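Local coordinates for protein nitrite oxidoreductase subunit A (Kuenenia stuttgartiensis, PDB 7B04) that belongs to the molybdopterin oxidoreductase family and binds a molybdenum atom, an iron/sulfur cluster and two molecules of the ligand MD1, at residues 134-140 and 691-696; 160-164 and 671-677; 178-182 and 740-745. All coordinates share one frame; numbering follows the deposited sequence.

Contact 1 (134-140 and 691-696)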
# COMPACT_ATOMS: atom_id res chain seq x y z
N PRO B 134 -22.77 -18.32 6.81
CA PRO B 134 -23.33 -17.45 7.86
C PRO B 134 -22.96 -17.93 9.25
O PRO B 134 -22.89 -19.13 9.52
CB PRO B 134 -24.84 -17.52 7.62
CG PRO B 134 -24.97 -17.88 6.17
CD PRO B 134 -23.81 -18.79 5.88
N LEU B 135 -22.71 -16.98 10.14
CA LEU B 135 -22.29 -17.26 11.50
C LEU B 135 -23.24 -16.64 12.51
O LEU B 135 -23.72 -15.51 12.31
CB LEU B 135 -20.87 -16.75 11.76
CG LEU B 135 -19.73 -17.40 10.99
CD1 LEU B 135 -18.43 -16.66 11.23
CD2 LEU B 135 -19.60 -18.86 11.39
N ILE B 136 -23.52 -17.37 13.58
CA ILE B 136 -24.28 -16.87 14.72
C ILE B 136 -23.52 -17.27 15.98
O ILE B 136 -23.00 -18.39 16.07
CB ILE B 136 -25.73 -17.40 14.73
CG1 ILE B 136 -26.50 -16.81 15.91
CG2 ILE B 136 -25.76 -18.92 14.76
CD1 ILE B 136 -27.99 -17.11 15.88
N ARG B 137 -23.46 -16.36 16.95
CA ARG B 137 -22.72 -16.63 18.17
C ARG B 137 -23.54 -17.54 19.08
O ARG B 137 -24.76 -17.40 19.20
CB ARG B 137 -22.38 -15.32 18.89
CG ARG B 137 -21.42 -15.50 20.05
CD ARG B 137 -21.05 -14.16 20.65
NE ARG B 137 -22.24 -13.45 21.11
CZ ARG B 137 -22.85 -13.68 22.27
NH1 ARG B 137 -22.39 -14.59 23.11
NH2 ARG B 137 -23.93 -12.98 22.58
N LYS B 138 -22.84 -18.48 19.73
CA LYS B 138 -23.52 -19.49 20.54
C LYS B 138 -24.30 -18.85 21.68
O LYS B 138 -25.46 -19.21 21.93
CB LYS B 138 -22.51 -20.50 21.08
CG LYS B 138 -23.14 -21.64 21.86
CD LYS B 138 -22.10 -22.59 22.43
CE LYS B 138 -22.75 -23.80 23.08
NZ LYS B 138 -23.57 -23.42 24.26
N GLY B 139 -23.70 -17.90 22.38
CA GLY B 139 -24.39 -17.28 23.51
C GLY B 139 -25.50 -16.33 23.13
O GLY B 139 -26.19 -15.84 24.02
N TRP B 140 -25.72 -16.08 21.84
CA TRP B 140 -26.87 -15.31 21.40
C TRP B 140 -27.98 -16.20 20.90
O TRP B 140 -29.16 -15.95 21.18
CB TRP B 140 -26.48 -14.31 20.31
CG TRP B 140 -27.52 -13.25 20.08
CD1 TRP B 140 -27.55 -12.00 20.63
CD2 TRP B 140 -28.69 -13.36 19.26
NE1 TRP B 140 -28.66 -11.32 20.20
CE2 TRP B 140 -29.38 -12.13 19.36
CE3 TRP B 140 -29.22 -14.37 18.46
CZ2 TRP B 140 -30.57 -11.89 18.68
CZ3 TRP B 140 -30.41 -14.13 17.79
CH2 TRP B 140 -31.07 -12.90 17.90
N ALA B 691 -19.00 -9.91 17.47
CA ALA B 691 -20.36 -9.67 17.00
C ALA B 691 -21.24 -10.88 17.32
O ALA B 691 -20.77 -11.91 17.81
CB ALA B 691 -20.38 -9.37 15.50
N ASP B 692 -22.53 -10.74 17.01
CA ASP B 692 -23.50 -11.81 17.23
C ASP B 692 -23.91 -12.50 15.94
O ASP B 692 -24.29 -13.68 15.98
CB ASP B 692 -24.76 -11.26 17.91
CG ASP B 692 -24.49 -10.73 19.30
OD1 ASP B 692 -23.59 -11.27 19.99
OD2 ASP B 692 -25.18 -9.78 19.71
N PHE B 693 -23.83 -11.81 14.80
CA PHE B 693 -24.14 -12.40 13.51
C PHE B 693 -23.05 -12.05 12.51
O PHE B 693 -22.37 -11.03 12.64
CB PHE B 693 -25.49 -11.90 12.97
CG PHE B 693 -26.68 -12.53 13.64
CD1 PHE B 693 -27.20 -13.73 13.18
CD2 PHE B 693 -27.29 -11.91 14.72
CE1 PHE B 693 -28.30 -14.30 13.79
CE2 PHE B 693 -28.38 -12.48 15.33
CZ PHE B 693 -28.89 -13.67 14.86
N ALA B 694 -22.91 -12.91 11.50
CA ALA B 694 -21.98 -12.68 10.40
C ALA B 694 -22.63 -13.18 9.12
O ALA B 694 -23.13 -14.30 9.08
CB ALA B 694 -20.64 -13.38 10.64
N PHE B 695 -22.62 -12.34 8.09
CA PHE B 695 -23.24 -12.69 6.81
C PHE B 695 -22.20 -12.62 5.71
O PHE B 695 -21.72 -11.51 5.38
CB PHE B 695 -24.41 -11.76 6.51
CG PHE B 695 -25.52 -11.85 7.52
CD1 PHE B 695 -26.43 -12.89 7.48
CD2 PHE B 695 -25.64 -10.90 8.52
CE1 PHE B 695 -27.45 -12.98 8.40
CE2 PHE B 695 -26.65 -10.98 9.45
CZ PHE B 695 -27.56 -12.02 9.39
N PRO B 696 -21.82 -13.74 5.10
CA PRO B 696 -20.81 -13.72 4.04
C PRO B 696 -21.40 -13.12 2.77
O PRO B 696 -22.38 -13.62 2.22
CB PRO B 696 -20.45 -15.20 3.85
CG PRO B 696 -21.66 -15.93 4.31
CD PRO B 696 -22.27 -15.11 5.42
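Arg137 has CG anti to the backbone N (chi1 -170°) and bends at chi3 (58°), which lays its guanidinium alongside the carboxylate of Asp692. The result is a side-on salt bridge. Arg137 NE lies 2.8 Å from Asp692 OD1 and meets it nearly along the C-O axis. Arg137 NH2 reaches Asp692 OD1 at 3.1 Å, but from above the carboxylate plane. OD1 stays close to the guanidinium plane. Arg137 NH1 turns to Asp167, and Arg164 NE gives OD1 a further charged partner.

Trp140 stands just beyond. The edge of Phe693 points at the face of its six-membered ring in a T-shaped pair, with centroids 4.8 Å apart and planes at 70°. Asp692 CB packs over the five-membered ring on the same side. The indole NE1 bonds to Glu675 O.

Strands 135-137 and 693-696 run antiparallel. Leu135 and Ala694 form a hydrogen-bonded pair, with Leu135 N 2.9 Å from Ala694 O. Ile136 and Phe693 form the next, non-hydrogen-bonded pair, and Ile136 CD1 touches Phe693 CE1 at 3.5 Å. With two buried arginines round it, Asp692 is probably ionised and ties the sheet to the start of helix 138-145.

Contact 2 (160-164 and 671-677)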
# COMPACT_ATOMS: atom_id res chain seq x y z
N MET B 160 -22.96 -14.43 27.77
CA MET B 160 -21.65 -13.96 27.32
C MET B 160 -21.76 -12.71 26.45
O MET B 160 -21.18 -12.63 25.37
CB MET B 160 -20.89 -15.07 26.59
CG MET B 160 -20.52 -16.25 27.47
SD MET B 160 -19.61 -17.52 26.57
CE MET B 160 -19.48 -18.80 27.83
N PHE B 161 -22.51 -11.72 26.94
CA PHE B 161 -22.50 -10.42 26.27
C PHE B 161 -21.34 -9.57 26.75
O PHE B 161 -20.81 -8.76 25.98
CB PHE B 161 -23.82 -9.68 26.51
CG PHE B 161 -25.00 -10.24 25.76
CD1 PHE B 161 -24.96 -11.51 25.20
CD2 PHE B 161 -26.14 -9.49 25.59
CE1 PHE B 161 -26.04 -12.01 24.51
CE2 PHE B 161 -27.23 -9.99 24.90
CZ PHE B 161 -27.18 -11.25 24.36
N ASP B 162 -20.92 -9.75 28.00
CA ASP B 162 -19.75 -9.04 28.51
C ASP B 162 -18.45 -9.64 27.97
O ASP B 162 -17.48 -8.92 27.76
CB ASP B 162 -19.74 -9.05 30.04
CG ASP B 162 -19.71 -10.46 30.61
OD1 ASP B 162 -19.96 -11.42 29.86
OD2 ASP B 162 -19.42 -10.59 31.82
N ASN B 163 -18.42 -10.96 27.77
CA ASN B 163 -17.27 -11.66 27.21
C ASN B 163 -17.72 -12.34 25.92
O ASN B 163 -18.08 -13.51 25.91
CB ASN B 163 -16.71 -12.67 28.22
CG ASN B 163 -15.37 -13.23 27.80
OD1 ASN B 163 -14.83 -12.88 26.75
ND2 ASN B 163 -14.81 -14.11 28.63
N ARG B 164 -17.68 -11.59 24.82
CA ARG B 164 -18.02 -12.12 23.50
C ARG B 164 -16.81 -12.67 22.76
O ARG B 164 -16.99 -13.25 21.68
CB ARG B 164 -18.67 -11.03 22.64
CG ARG B 164 -20.13 -10.75 22.92
CD ARG B 164 -20.72 -9.88 21.81
NE ARG B 164 -22.14 -9.63 21.97
CZ ARG B 164 -22.65 -8.52 22.50
NH1 ARG B 164 -21.85 -7.56 22.92
NH2 ARG B 164 -23.97 -8.37 22.60
N ASN B 671 -20.30 -2.17 24.38
CA ASN B 671 -20.97 -3.17 23.55
C ASN B 671 -21.71 -4.27 24.32
O ASN B 671 -22.68 -4.81 23.78
CB ASN B 671 -19.97 -3.81 22.58
CG ASN B 671 -19.54 -2.85 21.49
OD1 ASN B 671 -20.22 -1.87 21.20
ND2 ASN B 671 -18.40 -3.13 20.87
N PRO B 672 -21.30 -4.67 25.53
CA PRO B 672 -22.10 -5.67 26.26
C PRO B 672 -23.56 -5.26 26.45
O PRO B 672 -24.42 -6.14 26.57
CB PRO B 672 -21.38 -5.78 27.61
CG PRO B 672 -19.97 -5.49 27.29
CD PRO B 672 -20.02 -4.42 26.23
N ASN B 673 -23.86 -3.96 26.46
CA ASN B 673 -25.24 -3.51 26.56
C ASN B 673 -25.92 -3.37 25.20
O ASN B 673 -27.14 -3.16 25.16
CB ASN B 673 -25.32 -2.19 27.33
CG ASN B 673 -25.62 -2.41 28.80
OD1 ASN B 673 -24.70 -2.53 29.62
ND2 ASN B 673 -26.90 -2.48 29.14
N ILE B 674 -25.18 -3.47 24.10
CA ILE B 674 -25.81 -3.56 22.79
C ILE B 674 -26.25 -5.01 22.63
O ILE B 674 -25.42 -5.93 22.66
CB ILE B 674 -24.85 -3.15 21.67
CG1 ILE B 674 -24.07 -1.90 22.07
CG2 ILE B 674 -25.63 -2.92 20.36
CD1 ILE B 674 -23.37 -1.22 20.91
N GLU B 675 -27.56 -5.23 22.59
CA GLU B 675 -28.22 -6.55 22.56
C GLU B 675 -28.07 -7.34 21.26
O GLU B 675 -28.31 -8.53 21.29
CB GLU B 675 -29.65 -6.40 23.05
CG GLU B 675 -29.72 -5.52 24.26
CD GLU B 675 -31.07 -5.55 24.91
OE1 GLU B 675 -31.91 -6.24 24.39
OE2 GLU B 675 -31.26 -4.89 25.93
N GLN B 676 -27.84 -6.67 20.14
CA GLN B 676 -27.63 -7.45 18.90
C GLN B 676 -26.62 -6.74 18.01
O GLN B 676 -26.93 -5.66 17.60
CB GLN B 676 -28.97 -7.59 18.21
CG GLN B 676 -28.90 -8.28 16.88
CD GLN B 676 -30.27 -8.77 16.53
OE1 GLN B 676 -31.16 -8.78 17.35
NE2 GLN B 676 -30.44 -9.19 15.31
N ILE B 677 -25.48 -7.36 17.69
CA ILE B 677 -24.48 -6.79 16.80
C ILE B 677 -24.37 -7.70 15.59
O ILE B 677 -24.21 -8.92 15.74
CB ILE B 677 -23.12 -6.63 17.50
CG1 ILE B 677 -23.20 -5.61 18.64
CG2 ILE B 677 -22.05 -6.24 16.50
CD1 ILE B 677 -23.44 -6.23 20.00
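Arg164 grips the backbone carbonyls of Asn671 and Ile674, and this is the tight part of the contact. Extended from CG to NE (chi3 176°), the chain carries the guanidinium across to the 3-10 turn, where its two NH groups meet two carbonyl oxygens. Arg164 NH1 donates to Asn671 O at 3.0 Å in a fairly straight bond. It comes from above the carbonyl plane, with the oxygen close to the guanidinium plane. Ile674 N reaches Asn671 O from the opposite face of that plane, so the oxygen is gripped twice. Arg164 NH2 donates to Ile674 O at 2.8 Å, nearly in line with the C=O bond, and this oxygen is tilted out of the guanidinium plane.

Both faces of the guanidinium are packed. Ile677 CD1 lies over one, 3.4 Å from Arg164 NH2 and offset toward the rim. Phe161 CA sits over the centre of the other. Pro672 is buried here too, and Pro672 CA makes a CA-H...O contact of 3.4 Å with Phe161 O.

In the fold, a loop meets the lead-in to a strand. Residues 160-164 follow helix 153-158, which ends in a Schellman motif with Met160 as its C-prime residue. Residues 671-673 form a short 3-10 turn, and strand 676-681 then joins the mixed sheet beside strand 693-696.

Phe161 flanks the turn. Pro672 O lies at the edge of its ring, near the ring plane and 3.6 Å from Phe161 CB. Glu675 O is farther off, 4.0 Å from Phe161 CE2.

The looser side is at Asp162, which is partly exposed and little covered. It meets the turn through its CA and CB. Pro672 CB touches Asp162 CA at 3.8 Å, without any polar bond between the two residues. The CB of Asp162 points away from the turn.

Contact 3 (178-182 and 740-745)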
# COMPACT_ATOMS: atom_id res chain seq x y z
N PHE B 178 -31.24 -15.69 9.18
CA PHE B 178 -32.26 -14.65 9.01
C PHE B 178 -33.33 -14.72 10.09
O PHE B 178 -33.74 -13.69 10.64
CB PHE B 178 -32.93 -14.78 7.64
CG PHE B 178 -32.10 -14.31 6.49
CD1 PHE B 178 -31.29 -13.20 6.61
CD2 PHE B 178 -32.15 -14.97 5.28
CE1 PHE B 178 -30.54 -12.76 5.54
CE2 PHE B 178 -31.39 -14.54 4.20
CZ PHE B 178 -30.59 -13.43 4.34
N THR B 179 -33.79 -15.93 10.42
CA THR B 179 -34.91 -16.10 11.35
C THR B 179 -34.54 -15.62 12.75
O THR B 179 -35.31 -14.88 13.38
CB THR B 179 -35.36 -17.56 11.37
OG1 THR B 179 -35.58 -18.01 10.03
CG2 THR B 179 -36.68 -17.68 12.13
N TYR B 180 -33.39 -16.06 13.27
CA TYR B 180 -32.95 -15.58 14.58
C TYR B 180 -32.76 -14.07 14.59
O TYR B 180 -33.17 -13.39 15.54
CB TYR B 180 -31.65 -16.28 14.98
CG TYR B 180 -31.84 -17.67 15.54
CD1 TYR B 180 -32.30 -17.86 16.84
CD2 TYR B 180 -31.57 -18.79 14.77
CE1 TYR B 180 -32.48 -19.13 17.35
CE2 TYR B 180 -31.75 -20.07 15.28
CZ TYR B 180 -32.20 -20.23 16.57
OH TYR B 180 -32.37 -21.49 17.08
N ALA B 181 -32.14 -13.52 13.55
CA ALA B 181 -31.91 -12.08 13.47
C ALA B 181 -33.23 -11.31 13.43
O ALA B 181 -33.40 -10.31 14.14
CB ALA B 181 -31.05 -11.75 12.26
N SER B 182 -34.17 -11.76 12.60
CA SER B 182 -35.45 -11.07 12.50
C SER B 182 -36.23 -11.14 13.80
O SER B 182 -36.79 -10.13 14.26
CB SER B 182 -36.27 -11.64 11.34
OG SER B 182 -35.63 -11.39 10.10
N GLY B 740 -33.33 -10.55 1.91
CA GLY B 740 -33.65 -11.73 2.69
C GLY B 740 -33.98 -11.41 4.13
O GLY B 740 -34.84 -12.05 4.74
N MET B 741 -33.30 -10.42 4.71
CA MET B 741 -33.63 -9.99 6.06
C MET B 741 -35.00 -9.34 6.12
O MET B 741 -35.77 -9.57 7.06
CB MET B 741 -32.56 -9.03 6.58
CG MET B 741 -32.71 -8.68 8.05
SD MET B 741 -32.50 -10.11 9.11
CE MET B 741 -30.77 -10.47 8.85
N ALA B 742 -35.33 -8.53 5.11
CA ALA B 742 -36.63 -7.87 5.08
C ALA B 742 -37.75 -8.88 4.85
O ALA B 742 -38.83 -8.76 5.44
CB ALA B 742 -36.65 -6.78 4.01
N SER B 743 -37.51 -9.87 3.99
CA SER B 743 -38.53 -10.86 3.69
C SER B 743 -38.89 -11.67 4.93
O SER B 743 -40.06 -11.96 5.17
CB SER B 743 -38.06 -11.78 2.56
OG SER B 743 -37.83 -11.05 1.37
N LYS B 744 -37.88 -12.04 5.72
CA LYS B 744 -38.15 -12.78 6.95
C LYS B 744 -38.88 -11.92 7.97
O LYS B 744 -39.73 -12.44 8.72
CB LYS B 744 -36.85 -13.33 7.53
CG LYS B 744 -37.04 -14.23 8.75
CD LYS B 744 -37.83 -15.48 8.40
CE LYS B 744 -37.03 -16.43 7.52
NZ LYS B 744 -37.77 -17.69 7.23
N LEU B 745 -38.59 -10.62 8.01
CA LEU B 745 -39.37 -9.72 8.84
C LEU B 745 -40.82 -9.68 8.38
O LEU B 745 -41.75 -9.65 9.21
CB LEU B 745 -38.77 -8.31 8.82
CG LEU B 745 -37.47 -8.09 9.59
CD1 LEU B 745 -36.92 -6.70 9.30
CD2 LEU B 745 -37.69 -8.28 11.08
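Phe178 and Gly740 make the aromatic contact. The Phe178 ring lies with one face against the backbone of helix 734-749. Gly740 CA is 4.2 Å from the ring centroid in a CH-pi contact, and Met741 N lies over the same face toward the rim.

Met741 makes both methyl and sulfur contacts. Its chain bends at chi2 (63°) and chi3. The bend carries Met741 CE to the ring edge, 3.6 Å from Phe178 CD1, and against Ala181 CB; these contacts are apolar. Met741 SD stands oblique to the ring in a Met-aromatic contact, and lies 3.5 Å from Ser182 OG.

Van der Waals contacts continue along the interface. The methylenes of Lys744 lie against the Ser182 hydroxyl, with Lys744 CB 3.4 Å from Ser182 OG. Leu745 CD2 touches Ser182 CB at 3.7 Å.

The two hydroxyls bond within their own helix. Ser182 OG donates to Phe178 O, and Thr179 OG1 bonds to Asp175 O. Lys744 NZ is shared between Glu747 of its own helix and Asp175 of helix 174-191.

The short helix segments cross at -65° with axes 9.0 Å apart. The packing centre is apolar and aromatic, while the Lys744 ammonium at the margin adds a charged link between the helices through Asp175.

From the N terminus, the chain first enters contact 1 at strand 135-137, then contact 2 in the loop after helix 153-158, then contact 3 on helix 174-191. Their partners follow over 500 residues later. Contact 2 closes first, at 671-677, and is nested inside the loop that contact 1 closes at 691-696. Contact 3 closes last, at 740-745, so it crosses both. Strands 676-681 and 693-696 are neighbours in one mixed sheet, which joins contacts 1 and 2. Phe693 touches Ala181 and Phe695 touches Met741, which packs the helix pair of contact 3 against that sheet. The three contacts join residues 134-182 to residues 671-745, within and around the mixed sheet.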